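Local coordinates for protein prolyl 4-hydroxylase (Phytophthora capsici LT1534, PDB 6IUQ) that probably hydroxylates proline residues as an iron(II)- and 2-oxoglutarate-dependent oxygenase built on a double-stranded beta-helix core, at residues I24-C29 with T124-Q129; Q144-H149 with A222-L227; S282-M287 with E297-H302. One frame throughout, in Å; residues are numbered along the deposited sequence.

Interaction 1 (I24-C29 with T124-Q129); sequences ISKEVC and TTHLPQ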
loop_
_atom_site.group_PDB
_atom_site.type_symbol
_atom_site.label_atom_id
_atom_site.label_comp_id
_atom_site.label_asym_id
_atom_site.label_seq_id
_atom_site.Cartn_x
_atom_site.Cartn_y
_atom_site.Cartn_z
ATOM N N ILE A 24 0.625 5.418 16.322
ATOM C CA ILE A 24 1.769 5.505 15.425
ATOM C C ILE A 24 3.038 5.755 16.228
ATOM O O ILE A 24 3.586 6.858 16.237
ATOM C CB ILE A 24 1.589 6.598 14.351
ATOM C CG1 ILE A 24 0.193 6.512 13.738
ATOM C CG2 ILE A 24 2.648 6.438 13.258
ATOM C CD1 ILE A 24 -0.112 5.128 13.180
ATOM N N SER A 25 3.503 4.699 16.885
ATOM C CA SER A 25 4.586 4.781 17.861
ATOM C C SER A 25 5.961 4.615 17.246
ATOM O O SER A 25 6.095 4.269 16.070
ATOM C CB SER A 25 4.389 3.717 18.941
ATOM O OG SER A 25 4.536 2.422 18.385
ATOM N N LYS A 26 6.984 4.876 18.054
ATOM C CA LYS A 26 8.379 4.629 17.692
ATOM C C LYS A 26 8.597 3.186 17.224
ATOM O O LYS A 26 9.274 2.934 16.233
ATOM C CB LYS A 26 9.278 4.936 18.890
ATOM C CG LYS A 26 10.697 4.437 18.782
ATOM C CD LYS A 26 11.433 5.188 17.707
ATOM C CE LYS A 26 12.939 4.965 17.786
ATOM N NZ LYS A 26 13.598 5.718 16.681
ATOM N N GLU A 27 8.004 2.239 17.936
ATOM C CA GLU A 27 8.132 0.826 17.594
ATOM C C GLU A 27 7.492 0.500 16.248
ATOM O O GLU A 27 8.057 -0.238 15.433
ATOM C CB GLU A 27 7.508 -0.037 18.691
ATOM C CG GLU A 27 8.018 0.301 20.106
ATOM C CD GLU A 27 7.118 1.296 20.848
ATOM O OE1 GLU A 27 6.183 0.835 21.548
ATOM O OE2 GLU A 27 7.349 2.526 20.744
ATOM N N VAL A 28 6.302 1.051 16.036
ATOM C CA VAL A 28 5.585 0.899 14.784
ATOM C C VAL A 28 6.434 1.474 13.639
ATOM O O VAL A 28 6.647 0.820 12.616
ATOM C CB VAL A 28 4.182 1.577 14.871
ATOM C CG1 VAL A 28 3.622 1.926 13.484
ATOM C CG2 VAL A 28 3.209 0.677 15.635
ATOM N N CYS A 29 6.973 2.669 13.837
ATOM C CA CYS A 29 7.803 3.294 12.816
ATOM C C CYS A 29 9.092 2.522 12.569
ATOM O O CYS A 29 9.532 2.424 11.425
ATOM C CB CYS A 29 8.117 4.743 13.185
ATOM S SG CYS A 29 6.650 5.811 13.073
ATOM N N THR A 124 7.220 11.956 10.704
ATOM C CA THR A 124 8.333 12.890 10.545
ATOM C C THR A 124 9.151 12.991 11.836
ATOM O O THR A 124 10.331 13.286 11.780
ATOM C CB THR A 124 7.876 14.303 10.095
ATOM O OG1 THR A 124 6.889 14.808 10.994
ATOM C CG2 THR A 124 7.290 14.257 8.674
ATOM N N THR A 125 8.545 12.710 12.988
ATOM C CA THR A 125 9.307 12.686 14.229
ATOM C C THR A 125 10.229 11.461 14.253
ATOM O O THR A 125 11.422 11.586 14.502
ATOM C CB THR A 125 8.393 12.657 15.482
ATOM O OG1 THR A 125 7.727 13.914 15.632
ATOM C CG2 THR A 125 9.210 12.377 16.740
ATOM N N HIS A 126 9.674 10.277 13.993
ATOM C CA HIS A 126 10.443 9.046 14.128
ATOM C C HIS A 126 11.238 8.683 12.883
ATOM O O HIS A 126 12.239 7.980 12.985
ATOM C CB HIS A 126 9.525 7.887 14.499
ATOM C CG HIS A 126 8.730 8.126 15.742
ATOM N ND1 HIS A 126 9.315 8.419 16.956
ATOM C CD2 HIS A 126 7.393 8.133 15.958
ATOM C CE1 HIS A 126 8.374 8.588 17.869
ATOM N NE2 HIS A 126 7.198 8.415 17.291
ATOM N N LEU A 127 10.807 9.162 11.719
ATOM C CA LEU A 127 11.511 8.885 10.462
ATOM C C LEU A 127 11.784 10.134 9.629
ATOM O O LEU A 127 11.309 10.244 8.499
ATOM C CB LEU A 127 10.716 7.891 9.626
ATOM C CG LEU A 127 10.428 6.557 10.314
ATOM C CD1 LEU A 127 9.382 5.797 9.555
ATOM C CD2 LEU A 127 11.696 5.741 10.452
ATOM N N PRO A 128 12.587 11.068 10.167
ATOM C CA PRO A 128 12.859 12.342 9.486
ATOM C C PRO A 128 13.468 12.148 8.102
ATOM O O PRO A 128 13.310 12.999 7.236
ATOM C CB PRO A 128 13.869 13.045 10.408
ATOM C CG PRO A 128 13.911 12.269 11.668
ATOM C CD PRO A 128 13.392 10.894 11.389
ATOM N N GLN A 129 14.163 11.037 7.896
ATOM C CA GLN A 129 14.876 10.836 6.643
ATOM C C GLN A 129 13.947 10.693 5.432
ATOM O O GLN A 129 14.392 10.874 4.297
ATOM C CB GLN A 129 15.800 9.618 6.741
ATOM C CG GLN A 129 15.137 8.289 7.076
ATOM C CD GLN A 129 15.041 8.035 8.582
ATOM O OE1 GLN A 129 14.925 8.961 9.383
ATOM N NE2 GLN A 129 15.102 6.776 8.964
HETATM O O HOH W 1 4.570 8.993 18.078
#
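His126, the last helical residue, reaches from the end of one helix to the start of another and carries most of the contact. Its CB packs 3.7 Å from Cys29 CB and also touches Cys29 SG. Lys26 CA stands over the ring centre; CG touches Cys29 SG, oblique on the same side of the ring plane. ND1 meets Lys26 CD at 3.9 Å, and CE1 meets Lys26 CB, whose CH-pi approach is 4.2 Å from the ring centroid and over the face. With His126 CG beside the backbone N (chi1 -56°), the ring is carried to the first turn of the helix, where Lys26 N stands 3.6 Å from NE2 over the same face. Thr125 CG2 lies over the opposite face. At the edge, in the ring plane, a water 2.8 Å from His126 NE2 donates to Ile24 O, bridging the segments without a direct hydrogen bond. Ser25, the N-cap, accepts from Val28 N through OG and fixes this turn. Leu127 CD1 adds an apolar contact with Cys29 CB at 4.0 Å. The contact joins the start of helix 26-35 to the end of helix 118-126, with Ile24 packed on helix 118-126 and strand 37-40.

Interaction 2 (Q144-H149 with A222-L227); sequences QRNAGH and AERYVL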
loop_
_atom_site.group_PDB
_atom_site.type_symbol
_atom_site.label_atom_id
_atom_site.label_comp_id
_atom_site.label_asym_id
_atom_site.label_seq_id
_atom_site.Cartn_x
_atom_site.Cartn_y
_atom_site.Cartn_z
ATOM N N GLN A 144 -12.329 3.829 -1.618
ATOM C CA GLN A 144 -12.539 2.779 -2.599
ATOM C C GLN A 144 -13.593 1.779 -2.156
ATOM O O GLN A 144 -13.538 1.256 -1.043
ATOM C CB GLN A 144 -11.238 2.041 -2.888
ATOM C CG GLN A 144 -11.422 0.851 -3.813
ATOM C CD GLN A 144 -10.122 0.178 -4.189
ATOM O OE1 GLN A 144 -9.731 -0.822 -3.580
ATOM N NE2 GLN A 144 -9.444 0.716 -5.202
ATOM N N ARG A 145 -14.559 1.525 -3.036
ATOM C CA ARG A 145 -15.514 0.449 -2.832
ATOM C C ARG A 145 -15.278 -0.622 -3.888
ATOM O O ARG A 145 -15.206 -0.333 -5.084
ATOM C CB ARG A 145 -16.955 0.965 -2.897
ATOM C CG ARG A 145 -17.994 -0.006 -2.330
ATOM C CD ARG A 145 -19.427 0.523 -2.485
ATOM N NE ARG A 145 -19.889 0.398 -3.860
ATOM C CZ ARG A 145 -20.604 -0.628 -4.313
ATOM N NH1 ARG A 145 -20.966 -1.607 -3.486
ATOM N NH2 ARG A 145 -20.970 -0.663 -5.587
ATOM N N ASN A 146 -15.118 -1.856 -3.432
ATOM C CA ASN A 146 -15.018 -3.001 -4.316
ATOM C C ASN A 146 -16.276 -3.840 -4.153
ATOM O O ASN A 146 -16.535 -4.374 -3.070
ATOM C CB ASN A 146 -13.758 -3.820 -4.002
ATOM C CG ASN A 146 -13.624 -5.061 -4.869
ATOM O OD1 ASN A 146 -14.436 -5.299 -5.765
ATOM N ND2 ASN A 146 -12.586 -5.860 -4.608
ATOM N N ALA A 147 -17.051 -3.943 -5.232
ATOM C CA ALA A 147 -18.336 -4.635 -5.222
ATOM C C ALA A 147 -18.260 -6.065 -4.703
ATOM O O ALA A 147 -19.206 -6.548 -4.067
ATOM C CB ALA A 147 -18.933 -4.629 -6.626
ATOM N N GLY A 148 -17.134 -6.729 -4.964
ATOM C CA GLY A 148 -16.956 -8.130 -4.615
ATOM C C GLY A 148 -17.153 -8.983 -5.844
ATOM O O GLY A 148 -17.786 -10.013 -5.801
ATOM N N HIS A 149 -16.653 -8.562 -6.979
ATOM C CA HIS A 149 -16.911 -9.332 -8.178
ATOM C C HIS A 149 -15.673 -9.893 -8.860
ATOM O O HIS A 149 -15.562 -9.867 -10.066
ATOM C CB HIS A 149 -17.659 -8.417 -9.138
ATOM C CG HIS A 149 -18.195 -9.094 -10.359
ATOM N ND1 HIS A 149 -18.396 -8.422 -11.544
ATOM C CD2 HIS A 149 -18.594 -10.370 -10.576
ATOM C CE1 HIS A 149 -18.888 -9.259 -12.443
ATOM N NE2 HIS A 149 -19.011 -10.449 -11.883
ATOM N N ALA A 222 -17.023 -10.397 -1.251
ATOM C CA ALA A 222 -17.971 -9.575 -0.508
ATOM C C ALA A 222 -17.655 -8.108 -0.758
ATOM O O ALA A 222 -16.577 -7.788 -1.263
ATOM C CB ALA A 222 -17.909 -9.892 0.984
ATOM N N GLU A 223 -18.599 -7.227 -0.428
ATOM C CA GLU A 223 -18.375 -5.785 -0.509
ATOM C C GLU A 223 -17.193 -5.411 0.392
ATOM O O GLU A 223 -17.083 -5.903 1.515
ATOM C CB GLU A 223 -19.633 -5.010 -0.106
ATOM C CG GLU A 223 -19.570 -3.518 -0.423
ATOM C CD GLU A 223 -20.786 -2.745 0.084
ATOM O OE1 GLU A 223 -21.127 -2.885 1.282
ATOM O OE2 GLU A 223 -21.390 -1.991 -0.716
ATOM N N ARG A 224 -16.309 -4.560 -0.120
ATOM C CA ARG A 224 -15.059 -4.213 0.555
ATOM C C ARG A 224 -14.820 -2.713 0.443
ATOM O O ARG A 224 -14.719 -2.171 -0.662
ATOM C CB ARG A 224 -13.875 -4.996 -0.052
ATOM C CG ARG A 224 -12.476 -4.784 0.583
ATOM C CD ARG A 224 -11.398 -5.279 -0.404
ATOM N NE ARG A 224 -10.043 -5.477 0.123
ATOM C CZ ARG A 224 -9.002 -4.710 -0.205
ATOM N NH1 ARG A 224 -9.174 -3.685 -1.036
ATOM N NH2 ARG A 224 -7.788 -4.958 0.293
ATOM N N TYR A 225 -14.754 -2.046 1.590
ATOM C CA TYR A 225 -14.395 -0.632 1.644
ATOM C C TYR A 225 -12.987 -0.476 2.183
ATOM O O TYR A 225 -12.584 -1.189 3.112
ATOM C CB TYR A 225 -15.354 0.151 2.529
ATOM C CG TYR A 225 -16.665 0.553 1.899
ATOM C CD1 TYR A 225 -16.769 1.723 1.151
ATOM C CD2 TYR A 225 -17.810 -0.210 2.082
ATOM C CE1 TYR A 225 -17.968 2.107 0.592
ATOM C CE2 TYR A 225 -19.019 0.168 1.527
ATOM C CZ TYR A 225 -19.093 1.327 0.786
ATOM O OH TYR A 225 -20.296 1.718 0.229
ATOM N N VAL A 226 -12.240 0.456 1.598
ATOM C CA VAL A 226 -10.926 0.792 2.107
ATOM C C VAL A 226 -10.658 2.286 1.947
ATOM O O VAL A 226 -11.053 2.904 0.964
ATOM C CB VAL A 226 -9.817 -0.038 1.414
ATOM C CG1 VAL A 226 -9.876 0.123 -0.104
ATOM C CG2 VAL A 226 -8.460 0.361 1.957
ATOM N N LEU A 227 -10.013 2.878 2.939
ATOM C CA LEU A 227 -9.616 4.276 2.861
ATOM C C LEU A 227 -8.109 4.308 2.714
ATOM O O LEU A 227 -7.399 3.691 3.490
ATOM C CB LEU A 227 -10.095 5.036 4.106
ATOM C CG LEU A 227 -9.759 6.505 4.345
ATOM C CD1 LEU A 227 -10.884 7.125 5.201
ATOM C CD2 LEU A 227 -8.410 6.679 5.036
#
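The ring of Tyr225 receives the aliphatic part of Arg145 over one face: Arg145 CG stands 3.8 Å from the ring centroid, offset toward the rim, and Arg145 CD comes within 3.1 Å of Tyr225 OH. Arg145 runs extended through CG and then bends at chi3 (75°), which takes its guanidinium past the phenol with the two planes 52° apart. At the guanidinium edge is Glu223, whose OE2 forms a salt bridge of 2.8 Å with Arg145 NH1. The bond uses the anti lone pair of OE2, and the carboxylate stands nearly perpendicular to the guanidinium (86°). Glu223 OE1 has a second cationic partner in Arg57, so the carboxylate is shared between two arginines, an arrangement that would be expected to stabilise its negative charge.

On the other side of the sheet, Gln144 OE1 lies in the plane of the Arg224 guanidinium but 3.9 Å from NH1, while Gln144 NE2 is bonded to Glu95. Gln144 and Val226 run side by side, with Val226 CG1 3.6 Å from Gln144 CB. Asn146 and Arg224 touch through their CB atoms.

Four backbone hydrogen bonds join the antiparallel strands, two in each of the hydrogen-bonded pairs Gln144-Val226 and Asn146-Arg224; the straightest is Asn146 N to Arg224 O, 2.8 Å. Beyond the strand, Asn146 OD1 accepts from Gly148 N at 3.2 Å, forming an Asx turn, and Gly148 CA packs on Ala222 O.

Strand 224-232 is flanked by strands 139-146 and 166-173 in the larger sheet of the double-stranded beta-helix. Helix 46-61 packs on the face bearing Arg145 and Tyr225, and strand 94-97 lies along the outer edge of strand 139-146.

Interaction 3 (S282-M287 with E297-H302); sequences SLMECM and ELLKSH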
loop_
_atom_site.group_PDB
_atom_site.type_symbol
_atom_site.label_atom_id
_atom_site.label_comp_id
_atom_site.label_asym_id
_atom_site.label_seq_id
_atom_site.Cartn_x
_atom_site.Cartn_y
_atom_site.Cartn_z
ATOM N N SER A 282 -1.693 -13.162 -11.341
ATOM C CA SER A 282 -2.587 -12.012 -11.206
ATOM C C SER A 282 -3.157 -11.652 -12.564
ATOM O O SER A 282 -4.331 -11.349 -12.672
ATOM C CB SER A 282 -1.872 -10.806 -10.593
ATOM O OG SER A 282 -1.759 -10.944 -9.189
ATOM N N LEU A 283 -2.339 -11.709 -13.612
ATOM C CA LEU A 283 -2.839 -11.355 -14.938
ATOM C C LEU A 283 -3.862 -12.384 -15.446
ATOM O O LEU A 283 -4.747 -12.031 -16.215
ATOM C CB LEU A 283 -1.684 -11.202 -15.935
ATOM C CG LEU A 283 -0.825 -9.943 -15.770
ATOM C CD1 LEU A 283 0.590 -10.159 -16.279
ATOM C CD2 LEU A 283 -1.455 -8.751 -16.453
HETATM N N MSE A 284 -3.751 -13.642 -15.010
HETATM C CA MSE A 284 -4.749 -14.660 -15.358
HETATM C C MSE A 284 -6.133 -14.314 -14.798
HETATM O O MSE A 284 -7.133 -14.495 -15.487
HETATM C CB MSE A 284 -4.319 -16.044 -14.870
HETATM C CG MSE A 284 -3.112 -16.608 -15.611
HETATM SE SE MSE A 284 -3.236 -16.412 -17.575
HETATM C CE MSE A 284 -2.193 -14.778 -17.910
ATOM N N GLU A 285 -6.185 -13.813 -13.561
ATOM C CA GLU A 285 -7.431 -13.322 -12.964
ATOM C C GLU A 285 -7.994 -12.134 -13.761
ATOM O O GLU A 285 -9.192 -12.065 -14.018
ATOM C CB GLU A 285 -7.212 -12.920 -11.505
ATOM C CG GLU A 285 -6.935 -14.081 -10.550
ATOM C CD GLU A 285 -6.307 -13.621 -9.226
ATOM O OE1 GLU A 285 -6.303 -12.391 -8.952
ATOM O OE2 GLU A 285 -5.811 -14.487 -8.466
ATOM N N CYS A 286 -7.121 -11.212 -14.164
ATOM C CA CYS A 286 -7.504 -10.118 -15.060
ATOM C C CYS A 286 -8.128 -10.642 -16.354
ATOM O O CYS A 286 -9.103 -10.064 -16.858
ATOM C CB CYS A 286 -6.294 -9.234 -15.396
ATOM S SG CYS A 286 -5.609 -8.304 -13.992
HETATM N N MSE A 287 -7.554 -11.719 -16.900
HETATM C CA MSE A 287 -8.085 -12.341 -18.114
HETATM C C MSE A 287 -9.423 -12.987 -17.819
HETATM O O MSE A 287 -10.351 -12.896 -18.610
HETATM C CB MSE A 287 -7.124 -13.391 -18.665
HETATM C CG MSE A 287 -5.761 -12.845 -19.038
HETATM SE SE MSE A 287 -5.815 -11.842 -20.688
HETATM C CE MSE A 287 -5.679 -13.346 -21.926
ATOM N N GLU A 297 -3.552 -6.197 -23.477
ATOM C CA GLU A 297 -2.370 -5.347 -23.585
ATOM C C GLU A 297 -1.472 -5.463 -22.348
ATOM O O GLU A 297 -0.256 -5.467 -22.468
ATOM C CB GLU A 297 -2.757 -3.892 -23.824
ATOM C CG GLU A 297 -2.324 -3.385 -25.210
ATOM C CD GLU A 297 -0.894 -3.819 -25.605
ATOM O OE1 GLU A 297 0.037 -3.739 -24.759
ATOM O OE2 GLU A 297 -0.706 -4.264 -26.770
ATOM N N LEU A 298 -2.069 -5.588 -21.166
ATOM C CA LEU A 298 -1.295 -5.793 -19.952
ATOM C C LEU A 298 -0.523 -7.106 -19.993
ATOM O O LEU A 298 0.623 -7.183 -19.532
ATOM C CB LEU A 298 -2.204 -5.787 -18.720
ATOM C CG LEU A 298 -2.291 -4.505 -17.897
ATOM C CD1 LEU A 298 -3.255 -4.690 -16.739
ATOM C CD2 LEU A 298 -0.917 -4.106 -17.395
ATOM N N LEU A 299 -1.157 -8.145 -20.521
ATOM C CA LEU A 299 -0.504 -9.445 -20.611
ATOM C C LEU A 299 0.628 -9.418 -21.628
ATOM O O LEU A 299 1.713 -9.941 -21.361
ATOM C CB LEU A 299 -1.505 -10.554 -20.968
ATOM C CG LEU A 299 -0.829 -11.925 -21.124
ATOM C CD1 LEU A 299 -0.060 -12.317 -19.861
ATOM C CD2 LEU A 299 -1.837 -13.005 -21.463
ATOM N N LYS A 300 0.385 -8.817 -22.792
ATOM C CA LYS A 300 1.421 -8.754 -23.819
ATOM C C LYS A 300 2.612 -7.959 -23.293
ATOM O O LYS A 300 3.754 -8.252 -23.605
ATOM C CB LYS A 300 0.884 -8.127 -25.106
ATOM C CG LYS A 300 0.072 -9.070 -25.950
ATOM C CD LYS A 300 0.921 -10.220 -26.469
ATOM C CE LYS A 300 0.077 -11.479 -26.670
ATOM N NZ LYS A 300 0.871 -12.639 -27.178
ATOM N N SER A 301 2.326 -6.959 -22.471
ATOM C CA SER A 301 3.363 -6.118 -21.894
ATOM C C SER A 301 4.250 -6.947 -20.966
ATOM O O SER A 301 5.477 -6.865 -21.013
ATOM C CB SER A 301 2.721 -4.938 -21.161
ATOM O OG SER A 301 3.703 -4.148 -20.547
ATOM N N HIS A 302 3.622 -7.787 -20.149
ATOM C CA HIS A 302 4.347 -8.687 -19.248
ATOM C C HIS A 302 5.207 -9.677 -20.030
ATOM O O HIS A 302 6.412 -9.854 -19.785
ATOM C CB HIS A 302 3.345 -9.431 -18.367
ATOM C CG HIS A 302 3.913 -10.616 -17.664
ATOM N ND1 HIS A 302 4.360 -10.567 -16.358
ATOM C CD2 HIS A 302 4.098 -11.896 -18.076
ATOM C CE1 HIS A 302 4.794 -11.763 -15.998
ATOM N NE2 HIS A 302 4.644 -12.587 -17.022
#
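Leu283 points into the neighbouring helix and divides its two methyl groups between successive turns. CD1 reaches the base of His302, 3.5 Å from His302 CB and nearly as close to CG, approaching the imidazole obliquely. CD2 instead packs 3.8 Å from Leu298 CB, the two side chains crossing at about a right angle. Leu283 CG is anti to its carbonyl carbon (chi1 -73°), which directs this fork toward helix 296-311.

Leu299 has the other common leucine shape, with CG anti to the backbone N (chi1 178°), and presents its methyls to two selenomethionines, labelled forms of methionine. Met284 leaves its own helix pointing away, but bends at chi2 and chi3 bring CE back to 3.8 Å from Leu299 CD1. Met287 is likewise folded twice, and its CE lies 3.9 Å from Leu299 CD2. Leu299 CD1 also approaches Leu283 CD1, at 4.2 Å, linking the two groups of contacts.

The interface is apolar, with no hydrogen bonds between the segments; the imidazole of His302 is held from elsewhere, through ND1 and Arg272. The short helical segments run antiparallel at 156°, their axes 10.2 Å apart, as in a helical hairpin. A disulfide from Cys286 to Cys152 fastens this hairpin to the oxygenase core, near the iron ligands His156 and Asp158 in sequence.

How the interactions relate
From the N terminus, interaction 1 closes a long loop by bringing the start of helix 26-35 against the end of helix 118-126. The chain then enters strand 139-146, and interaction 2 closes a second loop, holding 25 strand residues and the iron ligands His156, Asp158 and His215, by pairing that strand with 224-232. Interaction 3 closes a short connection between helices 276-287 and 296-311. The three are in series, neither nested nor crossed. Interaction 1 lies on the opposite side of the chain's centre from the other two; interactions 2 and 3 approach to about 8 Å between nearest atoms. Each stays within one part: helices 26-35 and 118-126, the beta core, the C-terminal helix pair.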